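Local coordinates for protein fructose-bisphosphate aldolase class I (PDB 1W8S) that belongs to the DeoC/LacD family of aldolases, adopts a TIM-barrel fold and is modelled with 1,6-di-O-phosphono-beta-D-fructofuranose in its pocket, at residues 25-30 against 59-64; 63-68 against 73-78; 96-101 against 107-112. The protein carries 2 engineered substitutions. All coordinates share one frame; numbering follows the deposited sequence.

Contact 1: residues 25-30 against 59-64. With FBP (1,6-di-O-phosphono-beta-D-fructofuranose), chain O.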
ATOM      1  N   HIS E  25      17.992  -0.355 -21.968  1.00 13.67           N
ATOM      2  CA  HIS E  25      17.530  -1.640 -22.465  1.00 13.45           C
ATOM      3  C   HIS E  25      17.992  -2.801 -21.596  1.00 12.93           C
ATOM      4  O   HIS E  25      17.332  -3.829 -21.530  1.00 12.52           O
ATOM      5  CB  HIS E  25      17.992  -1.824 -23.905  1.00 13.74           C
ATOM      6  CG  HIS E  25      17.490  -0.761 -24.838  1.00 13.65           C
ATOM      7  ND1 HIS E  25      17.760   0.581 -24.659  1.00 16.32           N
ATOM      8  CD2 HIS E  25      16.757  -0.850 -25.976  1.00 13.82           C
ATOM      9  CE1 HIS E  25      17.190   1.272 -25.631  1.00 17.22           C
ATOM     10  NE2 HIS E  25      16.587   0.425 -26.451  1.00 13.28           N
ATOM     11  N   GLY E  26      19.120  -2.652 -20.910  1.00 13.69           N
ATOM     12  CA  GLY E  26      19.628  -3.722 -20.069  1.00 13.85           C
ATOM     13  C   GLY E  26      18.627  -4.231 -19.034  1.00 13.60           C
ATOM     14  O   GLY E  26      18.642  -5.392 -18.681  1.00 14.06           O
ATOM     15  N   ILE E  27      17.781  -3.345 -18.523  1.00 13.45           N
ATOM     16  CA  ILE E  27      16.721  -3.745 -17.609  1.00 13.91           C
ATOM     17  C   ILE E  27      15.412  -4.017 -18.355  1.00 12.01           C
ATOM     18  O   ILE E  27      14.832  -5.059 -18.178  1.00 11.40           O
ATOM     19  CB  ILE E  27      16.555  -2.754 -16.404  1.00 14.34           C
ATOM     20  CG1 ILE E  27      15.598  -3.389 -15.353  1.00 16.90           C
ATOM     21  CG2 ILE E  27      16.003  -1.465 -16.842  1.00 16.91           C
ATOM     22  CD1 ILE E  27      15.477  -2.658 -14.034  1.00 19.40           C
ATOM     23  N   GLU E  28      15.015  -3.136 -19.271  1.00 12.90           N
ATOM     24  CA  GLU E  28      13.708  -3.280 -19.967  1.00 12.58           C
ATOM     25  C   GLU E  28      13.627  -4.543 -20.801  1.00 12.57           C
ATOM     26  O   GLU E  28      12.582  -5.233 -20.827  1.00 12.91           O
ATOM     27  CB  GLU E  28      13.428  -2.041 -20.844  1.00 12.65           C
ATOM     28  CG  GLU E  28      13.200  -0.756 -20.043  1.00 14.03           C
ATOM     29  CD  GLU E  28      11.917  -0.742 -19.235  1.00 14.26           C
ATOM     30  OE1 GLU E  28      10.939  -1.427 -19.608  1.00 17.29           O
ATOM     31  OE2 GLU E  28      11.895  -0.042 -18.195  1.00 17.70           O
ATOM     32  N   HIS E  29      14.714  -4.868 -21.512  1.00 11.45           N
ATOM     33  CA  HIS E  29      14.739  -6.041 -22.401  1.00 12.01           C
ATOM     34  C   HIS E  29      15.784  -7.085 -22.034  1.00 10.69           C
ATOM     35  O   HIS E  29      15.708  -8.232 -22.449  1.00  9.94           O
ATOM     36  CB  HIS E  29      15.054  -5.613 -23.838  1.00 12.00           C
ATOM     37  CG  HIS E  29      14.089  -4.620 -24.381  1.00 16.48           C
ATOM     38  ND1 HIS E  29      14.430  -3.716 -25.362  1.00 19.10           N
ATOM     39  CD2 HIS E  29      12.790  -4.390 -24.087  1.00 20.04           C
ATOM     40  CE1 HIS E  29      13.383  -2.960 -25.644  1.00 21.43           C
ATOM     41  NE2 HIS E  29      12.377  -3.342 -24.880  1.00 21.26           N
ATOM     42  N   GLY E  30      16.803  -6.676 -21.310  1.00 11.79           N
ATOM     43  CA  GLY E  30      17.851  -7.597 -20.959  1.00 11.66           C
ATOM     44  C   GLY E  30      18.888  -7.618 -22.054  1.00 12.48           C
ATOM     45  O   GLY E  30      18.699  -6.996 -23.115  1.00 11.90           O
ATOM     46  N   VAL E  59      20.302   8.199 -22.179  1.00 13.96           N
ATOM     47  CA  VAL E  59      19.360   7.811 -21.137  1.00 14.36           C
ATOM     48  C   VAL E  59      19.955   6.577 -20.434  1.00 13.69           C
ATOM     49  O   VAL E  59      20.163   5.551 -21.086  1.00 13.17           O
ATOM     50  CB  VAL E  59      18.001   7.436 -21.736  1.00 14.94           C
ATOM     51  CG1 VAL E  59      17.011   7.054 -20.662  1.00 15.87           C
ATOM     52  CG2 VAL E  59      17.444   8.577 -22.572  1.00 16.33           C
ATOM     53  N   PHE E  60      20.256   6.689 -19.140  1.00 12.49           N
ATOM     54  CA  PHE E  60      20.801   5.582 -18.341  1.00 12.40           C
ATOM     55  C   PHE E  60      19.888   5.337 -17.118  1.00 12.49           C
ATOM     56  O   PHE E  60      19.317   6.278 -16.582  1.00 12.21           O
ATOM     57  CB  PHE E  60      22.171   5.923 -17.745  1.00 12.97           C
ATOM     58  CG  PHE E  60      23.346   5.951 -18.719  1.00 12.35           C
ATOM     59  CD1 PHE E  60      23.270   5.458 -20.021  1.00 11.80           C
ATOM     60  CD2 PHE E  60      24.574   6.432 -18.268  1.00 12.87           C
ATOM     61  CE1 PHE E  60      24.363   5.499 -20.845  1.00 13.76           C
ATOM     62  CE2 PHE E  60      25.681   6.460 -19.079  1.00 11.02           C
ATOM     63  CZ  PHE E  60      25.579   5.994 -20.377  1.00 13.96           C
ATOM     64  N   GLN E  61      19.821   4.084 -16.672  1.00 11.99           N
ATOM     65  CA  GLN E  61      19.332   3.753 -15.316  1.00 12.97           C
ATOM     66  C   GLN E  61      20.413   4.130 -14.316  1.00 12.10           C
ATOM     67  O   GLN E  61      21.580   4.311 -14.663  1.00 12.24           O
ATOM     68  CB  GLN E  61      19.026   2.261 -15.178  1.00 13.26           C
ATOM     69  CG  GLN E  61      18.068   1.679 -16.182  1.00 15.24           C
ATOM     70  CD  GLN E  61      16.629   1.939 -15.854  1.00 20.52           C
ATOM     71  OE1 GLN E  61      16.272   2.248 -14.696  1.00 20.73           O
ATOM     72  NE2 GLN E  61      15.780   1.786 -16.860  1.00 19.11           N
ATOM     73  N   ARG E  62      20.026   4.222 -13.053  1.00 12.27           N
ATOM     74  CA  ARG E  62      20.900   4.697 -11.995  1.00 11.95           C
ATOM     75  C   ARG E  62      22.198   3.935 -11.838  1.00 10.91           C
ATOM     76  O   ARG E  62      23.199   4.532 -11.539  1.00 11.18           O
ATOM     77  CB  ARG E  62      20.179   4.685 -10.651  1.00 13.43           C
ATOM     78  CG  ARG E  62      19.836   3.271 -10.111  1.00 14.94           C
ATOM     79  CD  ARG E  62      19.391   3.248  -8.635  1.00 15.93           C
ATOM     80  NE  ARG E  62      20.340   3.978  -7.788  1.00 14.72           N
ATOM     81  CZ  ARG E  62      19.989   4.632  -6.681  1.00 15.20           C
ATOM     82  NH1 ARG E  62      18.737   4.587  -6.230  1.00 14.45           N
ATOM     83  NH2 ARG E  62      20.893   5.301  -5.995  1.00 13.87           N
ATOM     84  N   GLY E  63      22.196   2.642 -12.089  1.00 10.69           N
ATOM     85  CA  GLY E  63      23.392   1.834 -11.845  1.00 10.96           C
ATOM     86  C   GLY E  63      24.466   2.102 -12.896  1.00 10.90           C
ATOM     87  O   GLY E  63      25.649   2.162 -12.596  1.00 12.20           O
ATOM     88  N   ILE E  64      24.031   2.215 -14.149  1.00 11.59           N
ATOM     89  CA  ILE E  64      24.906   2.585 -15.237  1.00 11.92           C
ATOM     90  C   ILE E  64      25.395   4.017 -15.078  1.00 11.80           C
ATOM     91  O   ILE E  64      26.554   4.297 -15.315  1.00 12.71           O
ATOM     92  CB  ILE E  64      24.190   2.425 -16.616  1.00 11.45           C
ATOM     93  CG1 ILE E  64      23.681   0.998 -16.835  1.00 10.72           C
ATOM     94  CG2 ILE E  64      25.088   2.893 -17.764  1.00 12.79           C
ATOM     95  CD1 ILE E  64      24.698  -0.031 -16.892  1.00 11.67           C
TER
HETATM   96  P1  FBP O 270      14.709   1.990 -28.895  1.00 16.68           P
HETATM   97  O1P FBP O 270      15.661   0.858 -28.876  1.00 16.25           O
HETATM   98  O2P FBP O 270      14.983   3.070 -29.986  1.00 14.16           O
HETATM   99  O3P FBP O 270      13.248   1.560 -29.061  1.00 15.13           O
HETATM  100  O1  FBP O 270      14.862   2.722 -27.487  1.00 15.99           O
HETATM  101  C1  FBP O 270      14.004   3.782 -27.121  1.00 20.84           C
HETATM  102  C2  FBP O 270      13.087   3.313 -25.982  1.00 24.86           C
HETATM  103  O2  FBP O 270      12.148   4.358 -25.644  1.00 26.06           O
HETATM  104  C3  FBP O 270      13.835   2.880 -24.714  1.00 24.70           C
HETATM  105  O3  FBP O 270      14.284   3.944 -23.891  1.00 25.41           O
HETATM  106  C4  FBP O 270      12.777   2.002 -24.046  1.00 26.46           C
HETATM  107  O4  FBP O 270      13.278   1.051 -23.122  1.00 28.33           O
HETATM  108  C5  FBP O 270      12.177   1.288 -25.249  1.00 28.64           C
HETATM  109  O5  FBP O 270      12.308   2.179 -26.370  1.00 27.88           O
HETATM  110  C6  FBP O 270      10.720   0.928 -24.986  1.00 30.90           C
HETATM  111  O6  FBP O 270      10.169   0.358 -26.159  1.00 34.26           O
HETATM  112  P2  FBP O 270       9.482  -1.107 -26.134  1.00 35.66           P
HETATM  113  O4P FBP O 270       9.823  -1.762 -27.452  1.00 34.36           O
HETATM  114  O5P FBP O 270       9.958  -1.877 -24.901  1.00 31.87           O
HETATM  115  O6P FBP O 270       7.948  -0.981 -26.168  1.00 29.44           O

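Contact 2: residues 63-68 against 73-78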
ATOM      1  N   GLY E  63      22.196   2.642 -12.089  1.00 10.69           N
ATOM      2  CA  GLY E  63      23.392   1.834 -11.845  1.00 10.96           C
ATOM      3  C   GLY E  63      24.466   2.102 -12.896  1.00 10.90           C
ATOM      4  O   GLY E  63      25.649   2.162 -12.596  1.00 12.20           O
ATOM      5  N   ILE E  64      24.031   2.215 -14.149  1.00 11.59           N
ATOM      6  CA  ILE E  64      24.906   2.585 -15.237  1.00 11.92           C
ATOM      7  C   ILE E  64      25.395   4.017 -15.078  1.00 11.80           C
ATOM      8  O   ILE E  64      26.554   4.297 -15.315  1.00 12.71           O
ATOM      9  CB  ILE E  64      24.190   2.425 -16.616  1.00 11.45           C
ATOM     10  CG1 ILE E  64      23.681   0.998 -16.835  1.00 10.72           C
ATOM     11  CG2 ILE E  64      25.088   2.893 -17.764  1.00 12.79           C
ATOM     12  CD1 ILE E  64      24.698  -0.031 -16.892  1.00 11.67           C
ATOM     13  N   ALA E  65      24.515   4.937 -14.726  1.00 12.23           N
ATOM     14  CA  ALA E  65      24.973   6.307 -14.437  1.00 11.81           C
ATOM     15  C   ALA E  65      26.034   6.320 -13.316  1.00 12.03           C
ATOM     16  O   ALA E  65      27.054   6.991 -13.432  1.00 12.01           O
ATOM     17  CB  ALA E  65      23.826   7.194 -14.084  1.00 11.50           C
ATOM     18  N   GLU E  66      25.800   5.597 -12.218  1.00 11.89           N
ATOM     19  CA  GLU E  66      26.720   5.662 -11.069  1.00 12.61           C
ATOM     20  C   GLU E  66      28.070   5.124 -11.454  1.00 13.42           C
ATOM     21  O   GLU E  66      29.086   5.689 -11.097  1.00 12.82           O
ATOM     22  CB  GLU E  66      26.188   4.845  -9.876  1.00 12.77           C
ATOM     23  CG  GLU E  66      27.040   4.895  -8.618  1.00 17.05           C
ATOM     24  CD  GLU E  66      26.431   4.070  -7.501  1.00 23.28           C
ATOM     25  OE1 GLU E  66      26.506   2.844  -7.553  1.00 30.22           O
ATOM     26  OE2 GLU E  66      25.860   4.658  -6.574  1.00 26.60           O
ATOM     27  N   LYS E  67      28.070   3.987 -12.149  1.00 12.86           N
ATOM     28  CA  LYS E  67      29.319   3.251 -12.418  1.00 13.87           C
ATOM     29  C   LYS E  67      30.100   3.781 -13.622  1.00 13.22           C
ATOM     30  O   LYS E  67      31.323   3.607 -13.702  1.00 12.76           O
ATOM     31  CB  LYS E  67      28.988   1.753 -12.608  1.00 13.90           C
ATOM     32  CG  LYS E  67      29.280   0.876 -11.416  1.00 17.19           C
ATOM     33  CD  LYS E  67      28.443   1.228 -10.264  1.00 18.19           C
ATOM     34  CE  LYS E  67      28.582   0.240  -9.086  1.00 18.06           C
ATOM     35  NZ  LYS E  67      27.314   0.397  -8.257  1.00 14.54           N
ATOM     36  N   TYR E  68      29.398   4.404 -14.566  1.00 13.22           N
ATOM     37  CA  TYR E  68      29.985   4.772 -15.863  1.00 12.61           C
ATOM     38  C   TYR E  68      29.894   6.232 -16.304  1.00 13.62           C
ATOM     39  O   TYR E  68      30.715   6.673 -17.114  1.00 13.07           O
ATOM     40  CB  TYR E  68      29.356   3.922 -16.978  1.00 12.75           C
ATOM     41  CG  TYR E  68      29.700   2.454 -16.882  1.00 11.67           C
ATOM     42  CD1 TYR E  68      30.861   1.948 -17.468  1.00 13.32           C
ATOM     43  CD2 TYR E  68      28.885   1.580 -16.196  1.00 11.58           C
ATOM     44  CE1 TYR E  68      31.173   0.609 -17.372  1.00 11.89           C
ATOM     45  CE2 TYR E  68      29.199   0.251 -16.100  1.00 12.57           C
ATOM     46  CZ  TYR E  68      30.338  -0.229 -16.688  1.00 13.67           C
ATOM     47  OH  TYR E  68      30.636  -1.560 -16.591  1.00 12.85           O
ATOM     48  N   VAL E  73      28.453  13.806 -22.076  1.00 15.53           N
ATOM     49  CA  VAL E  73      27.246  14.069 -22.850  1.00 15.86           C
ATOM     50  C   VAL E  73      26.134  14.244 -21.805  1.00 14.85           C
ATOM     51  O   VAL E  73      26.110  13.505 -20.838  1.00 14.71           O
ATOM     52  CB  VAL E  73      26.933  12.836 -23.730  1.00 16.51           C
ATOM     53  CG1 VAL E  73      25.647  12.995 -24.458  1.00 18.73           C
ATOM     54  CG2 VAL E  73      28.038  12.653 -24.752  1.00 18.51           C
ATOM     55  N   PRO E  74      25.221  15.180 -21.967  1.00 13.87           N
ATOM     56  CA  PRO E  74      24.120  15.311 -21.000  1.00 13.31           C
ATOM     57  C   PRO E  74      23.357  14.006 -20.723  1.00 13.39           C
ATOM     58  O   PRO E  74      23.131  13.181 -21.605  1.00 12.73           O
ATOM     59  CB  PRO E  74      23.203  16.338 -21.644  1.00 14.18           C
ATOM     60  CG  PRO E  74      24.080  17.139 -22.559  1.00 13.56           C
ATOM     61  CD  PRO E  74      25.165  16.216 -23.018  1.00 14.92           C
ATOM     62  N   LEU E  75      22.965  13.829 -19.472  1.00 13.17           N
ATOM     63  CA  LEU E  75      22.372  12.584 -19.005  1.00 12.42           C
ATOM     64  C   LEU E  75      20.905  12.799 -18.626  1.00 12.88           C
ATOM     65  O   LEU E  75      20.596  13.733 -17.914  1.00 12.75           O
ATOM     66  CB  LEU E  75      23.143  12.097 -17.790  1.00 11.61           C
ATOM     67  CG  LEU E  75      22.499  11.019 -16.928  1.00 12.19           C
ATOM     68  CD1 LEU E  75      22.381   9.726 -17.687  1.00 13.43           C
ATOM     69  CD2 LEU E  75      23.310  10.838 -15.655  1.00 14.62           C
ATOM     70  N   ILE E  76      20.041  11.908 -19.121  1.00 13.17           N
ATOM     71  CA  ILE E  76      18.677  11.753 -18.679  1.00 12.65           C
ATOM     72  C   ILE E  76      18.679  10.475 -17.855  1.00 13.00           C
ATOM     73  O   ILE E  76      18.992   9.396 -18.369  1.00 12.92           O
ATOM     74  CB  ILE E  76      17.733  11.639 -19.856  1.00 13.63           C
ATOM     75  CG1 ILE E  76      17.875  12.866 -20.756  1.00 13.08           C
ATOM     76  CG2 ILE E  76      16.286  11.481 -19.374  1.00 13.86           C
ATOM     77  CD1 ILE E  76      16.948  12.866 -21.974  1.00 15.08           C
ATOM     78  N   LEU E  77      18.410  10.613 -16.561  1.00 12.17           N
ATOM     79  CA  LEU E  77      18.329   9.475 -15.638  1.00 12.49           C
ATOM     80  C   LEU E  77      16.912   8.906 -15.667  1.00 12.84           C
ATOM     81  O   LEU E  77      15.927   9.562 -15.285  1.00 13.03           O
ATOM     82  CB  LEU E  77      18.741   9.903 -14.251  1.00 12.66           C
ATOM     83  CG  LEU E  77      19.184   8.913 -13.192  1.00 15.35           C
ATOM     84  CD1 LEU E  77      18.316   7.707 -13.130  1.00 16.98           C
ATOM     85  CD2 LEU E  77      20.598   8.503 -13.482  1.00 19.18           C
ATOM     86  N   LYS E  78      16.808   7.703 -16.228  1.00 12.72           N
ATOM     87  CA  LYS E  78      15.580   6.938 -16.305  1.00 13.23           C
ATOM     88  C   LYS E  78      15.293   6.356 -14.927  1.00 12.30           C
ATOM     89  O   LYS E  78      16.047   5.504 -14.449  1.00 13.24           O
ATOM     90  CB  LYS E  78      15.789   5.786 -17.295  1.00 12.91           C
ATOM     91  CG  LYS E  78      14.604   4.847 -17.468  1.00 18.39           C
ATOM     92  CD  LYS E  78      13.373   5.604 -17.735  1.00 24.45           C
ATOM     93  CE  LYS E  78      12.205   4.698 -18.164  1.00 27.75           C
ATOM     94  NZ  LYS E  78      12.232   3.373 -17.591  1.00 28.18           N
TER

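Contact 3: residues 96-101 against 107-112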
ATOM      1  N   CYS E  96      14.986   4.932  -8.180  1.00 12.38           N
ATOM      2  CA  CYS E  96      15.853   6.093  -7.940  1.00 12.12           C
ATOM      3  C   CYS E  96      14.983   7.297  -7.698  1.00 13.23           C
ATOM      4  O   CYS E  96      13.909   7.405  -8.310  1.00 14.03           O
ATOM      5  CB  CYS E  96      16.716   6.352  -9.174  1.00 13.39           C
ATOM      6  SG  CYS E  96      18.085   7.519  -8.967  1.00 14.68           S
ATOM      7  N   SER E  97      15.458   8.218  -6.852  1.00 12.76           N
ATOM      8  CA  SER E  97      14.797   9.504  -6.606  1.00 12.69           C
ATOM      9  C   SER E  97      15.384  10.565  -7.493  1.00 12.38           C
ATOM     10  O   SER E  97      16.512  10.414  -8.022  1.00 13.99           O
ATOM     11  CB  SER E  97      14.985   9.957  -5.169  1.00 12.79           C
ATOM     12  OG  SER E  97      16.334  10.123  -4.816  1.00 12.73           O
ATOM     13  N   VAL E  98      14.649  11.654  -7.656  1.00 11.56           N
ATOM     14  CA  VAL E  98      15.162  12.804  -8.371  1.00 10.89           C
ATOM     15  C   VAL E  98      16.373  13.361  -7.661  1.00 11.45           C
ATOM     16  O   VAL E  98      17.323  13.774  -8.304  1.00 11.38           O
ATOM     17  CB  VAL E  98      14.075  13.885  -8.489  1.00 10.77           C
ATOM     18  CG1 VAL E  98      14.648  15.194  -8.982  1.00 11.44           C
ATOM     19  CG2 VAL E  98      12.953  13.370  -9.393  1.00 11.82           C
ATOM     20  N   GLU E  99      16.354  13.399  -6.330  1.00 11.59           N
ATOM     21  CA  GLU E  99      17.507  13.957  -5.601  1.00 10.97           C
ATOM     22  C   GLU E  99      18.788  13.146  -5.926  1.00 12.53           C
ATOM     23  O   GLU E  99      19.873  13.707  -6.130  1.00 11.00           O
ATOM     24  CB  GLU E  99      17.230  13.989  -4.089  1.00 11.33           C
ATOM     25  CG  GLU E  99      18.435  14.413  -3.263  1.00 11.87           C
ATOM     26  CD  GLU E  99      18.176  14.563  -1.759  1.00 14.14           C
ATOM     27  OE1 GLU E  99      17.020  14.683  -1.345  1.00 14.62           O
ATOM     28  OE2 GLU E  99      19.169  14.631  -1.035  1.00 14.40           O
ATOM     29  N   GLU E 100      18.663  11.818  -5.978  1.00 12.66           N
ATOM     30  CA  GLU E 100      19.814  10.979  -6.268  1.00 12.80           C
ATOM     31  C   GLU E 100      20.264  11.184  -7.718  1.00 12.72           C
ATOM     32  O   GLU E 100      21.456  11.157  -8.006  1.00 11.79           O
ATOM     33  CB  GLU E 100      19.504   9.514  -6.034  1.00 13.69           C
ATOM     34  CG  GLU E 100      19.350   9.148  -4.578  1.00 15.36           C
ATOM     35  CD  GLU E 100      18.715   7.803  -4.392  1.00 13.82           C
ATOM     36  OE1 GLU E 100      17.504   7.694  -4.638  1.00 15.34           O
ATOM     37  OE2 GLU E 100      19.437   6.854  -4.040  1.00 15.12           O
ATOM     38  N   ALA E 101      19.313  11.393  -8.620  1.00 12.41           N
ATOM     39  CA  ALA E 101      19.624  11.699 -10.030  1.00 13.45           C
ATOM     40  C   ALA E 101      20.491  12.955 -10.175  1.00 13.35           C
ATOM     41  O   ALA E 101      21.446  12.992 -10.964  1.00 13.31           O
ATOM     42  CB  ALA E 101      18.357  11.833 -10.826  1.00 12.96           C
ATOM     43  N   SER E 107      20.923  15.845 -16.064  1.00 13.45           N
ATOM     44  CA  SER E 107      20.359  17.126 -16.503  1.00 13.15           C
ATOM     45  C   SER E 107      18.861  17.064 -16.730  1.00 13.64           C
ATOM     46  O   SER E 107      18.214  18.088 -16.949  1.00 13.83           O
ATOM     47  CB  SER E 107      20.973  17.549 -17.837  1.00 13.33           C
ATOM     48  OG  SER E 107      22.322  17.857 -17.667  1.00 11.59           O
ATOM     49  N   ALA E 108      18.323  15.859 -16.756  1.00 13.74           N
ATOM     50  CA  ALA E 108      16.882  15.626 -16.742  1.00 13.80           C
ATOM     51  C   ALA E 108      16.601  14.243 -16.169  1.00 13.24           C
ATOM     52  O   ALA E 108      17.521  13.419 -15.972  1.00 13.28           O
ATOM     53  CB  ALA E 108      16.323  15.724 -18.134  1.00 14.08           C
ATOM     54  N   VAL E 109      15.330  13.996 -15.897  1.00 12.88           N
ATOM     55  CA  VAL E 109      14.864  12.689 -15.458  1.00 13.37           C
ATOM     56  C   VAL E 109      13.784  12.182 -16.379  1.00 13.60           C
ATOM     57  O   VAL E 109      13.017  12.959 -16.981  1.00 14.54           O
ATOM     58  CB  VAL E 109      14.367  12.658 -13.991  1.00 13.44           C
ATOM     59  CG1 VAL E 109      15.545  12.836 -13.022  1.00 14.67           C
ATOM     60  CG2 VAL E 109      13.285  13.688 -13.740  1.00 13.60           C
ATOM     61  N   GLY E 110      13.734  10.870 -16.486  1.00 13.73           N
ATOM     62  CA  GLY E 110      12.739  10.171 -17.280  1.00 12.95           C
ATOM     63  C   GLY E 110      11.923   9.219 -16.456  1.00 12.82           C
ATOM     64  O   GLY E 110      12.389   8.610 -15.501  1.00 12.93           O
ATOM     65  N   TYR E 111      10.669   9.066 -16.836  1.00 13.81           N
ATOM     66  CA  TYR E 111       9.743   8.179 -16.142  1.00 13.70           C
ATOM     67  C   TYR E 111       8.728   7.590 -17.130  1.00 13.45           C
ATOM     68  O   TYR E 111       8.048   8.328 -17.854  1.00 13.73           O
ATOM     69  CB  TYR E 111       9.011   8.897 -14.997  1.00 13.51           C
ATOM     70  CG  TYR E 111       8.238   7.983 -14.069  1.00 14.13           C
ATOM     71  CD1 TYR E 111       8.858   7.381 -12.995  1.00 13.73           C
ATOM     72  CD2 TYR E 111       6.852   7.737 -14.251  1.00 13.09           C
ATOM     73  CE1 TYR E 111       8.141   6.562 -12.109  1.00 14.16           C
ATOM     74  CE2 TYR E 111       6.153   6.918 -13.408  1.00 13.09           C
ATOM     75  CZ  TYR E 111       6.793   6.309 -12.346  1.00 15.50           C
ATOM     76  OH  TYR E 111       6.065   5.513 -11.506  1.00 15.36           O
ATOM     77  N   THR E 112       8.665   6.270 -17.168  1.00 13.16           N
ATOM     78  CA  THR E 112       7.701   5.561 -18.020  1.00 13.97           C
ATOM     79  C   THR E 112       6.338   5.421 -17.388  1.00 13.95           C
ATOM     80  O   THR E 112       6.214   5.068 -16.196  1.00 14.14           O
ATOM     81  CB  THR E 112       8.260   4.182 -18.397  1.00 14.61           C
ATOM     82  OG1 THR E 112       9.439   4.370 -19.180  1.00 13.22           O
ATOM     83  CG2 THR E 112       7.314   3.456 -19.332  1.00 15.08           C
TER

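Contact 1: residues 25-30 against 59-64
Ile27 meets Gln61 where two neighbouring beta-alpha loops of a TIM barrel come together. Helix 25-28 follows strand 18-22, and Gln61 follows the adjacent parallel strand 57-60, at the N-cap position of helix 62-68. The contact illustrates how barrel loops divide their work, one flank packing against protein and the other serving a ligand. The packed flank is small and wholly buried. Methyl CG2 of Ile27 lies 3.6 Å from Gln61 CD and 3.8 Å from Gln61 CG, and the two side chains cross at about a right angle. With CG1 of Ile27 turned opposite the backbone N (chi1 -170°), it is the shorter branch that faces the glutamine, whose chain bends at its second torsion. Leu171 of the second subunit also packs on Ile27, while the Ile27 carbonyl is hydrogen-bonded to Tyr163 of that subunit.

On the other flank helix 25-28 leaves segment 59-64 and turns to the bound 1,6-di-O-phosphono-beta-D-fructofuranose (FBP). Glu28 merely skirts Gln61; its CG sits 3.6 Å from FBP O4, and its OE2 is held by the backbone N of Lys82. His25 and the partly exposed His29 each present a ring edge to a different phosphate. His25 NE2 donates to FBP O1P over 2.6 Å at 162°, with a weak second bond to the bridging O1. Behind His29, Asp33 binds ND1 and so steadies the ring, whose NE2 donates to FBP O5P over 2.8 Å, with P2 in the ring plane.

Contact 2: residues 63-68 against 73-78
Ala65 touches two leucines of the following strand through a single methyl group. Its CB lies 3.5 Å from Leu77 CD2 and 4.0 Å from Leu75 CD2, so that the CD2 branches of both leucines converge on one small residue of the helix. The contact belongs to a beta-alpha-beta crossover, in which helix 62-68 links parallel strands 57-60 and 75-81 and lies back across the barrel wall. Both leucines have CG swung opposite the backbone N (chi1 165° in Leu75, -160° in Leu77), from where one methyl of each reaches the alanine. Consistent with so small a side chain at the joint, the CA atoms of Ala65 and Leu77 are 7.5 Å apart.

A second shell sets these groups in place. Phe60 and Tyr69 pack on Leu75, and Ala106 packs on Leu77, while backbone bonds tie the strand to both neighbours in the sheet.

Farther out, the helix turns its charges away from the leucines. Lys67 NZ forms a salt bridge with Glu66 OE1 at 2.7 Å, approaching nearly along the C-O axis. Each has a further ionic partner in the second subunit, Asp174 for the lysine and Lys131 for the glutamate. The chemistry is thus split: the strand side is joined by undirected apolar packing, where fit of shape matters, and the charged bonds lie on the helix's other side, one within the helix and two reaching the second subunit.

Contact 3: residues 96-101 against 107-112
Glu100 OE1 is gripped twice by Ser97, the residue at the N-cap of helix 98-103. OG of Ser97 donates over 2.7 Å to the OE1 lone pair that points away from OE2, and Ser97 N donates over 3.1 Å from 31° out of the carboxylate plane. In return Glu100 N donates to Ser97 OG at 3.1 Å. The reciprocal pair makes a capping box, a textbook way of satisfying a helix start.

With its first turn fixed in this way, the helix lays Val98 and Ala101 against one strand residue, Val109. Ala101 CB is 3.7 Å from Val109 CG1, which stands beside the backbone N of the valine (chi1 -69°). That is the close part of the joint; both valine methyls lie more loosely under Val98, with Val109 CG2 at 4.4 Å from Val98 CG2. The joint is purely apolar and buried.

Around it, strand 108-113 runs between parallel strands 75-81 and 141-145; Leu77 packs on Ala101, Leu79 on Val109, and helix 120-137 reaches Val98 through Asp133.

The three contacts follow one another around the barrel wall, on strands 57-60, 75-81 and 108-113, which are successive neighbours in the sheet. Contacts 1 and 2, with centres about 9 Å apart, share Gly63 and Ile64, and Phe60 O probably accepts from Lys78 N at 2.9 Å. Contacts 2 and 3, centres about 10 Å apart, are tied by a probable bond from Gly110 N to Leu77 O of 2.8 Å. Between contacts 1 and 3, Arg62 NH2 is salt-bridged to Glu100 OE2 at 2.9 Å. Contact 1 alone reaches the bound FBP; the nearest side-chain atoms of Leu75 and Val109 are about 12 and 13 Å from the nearest atoms of FBP.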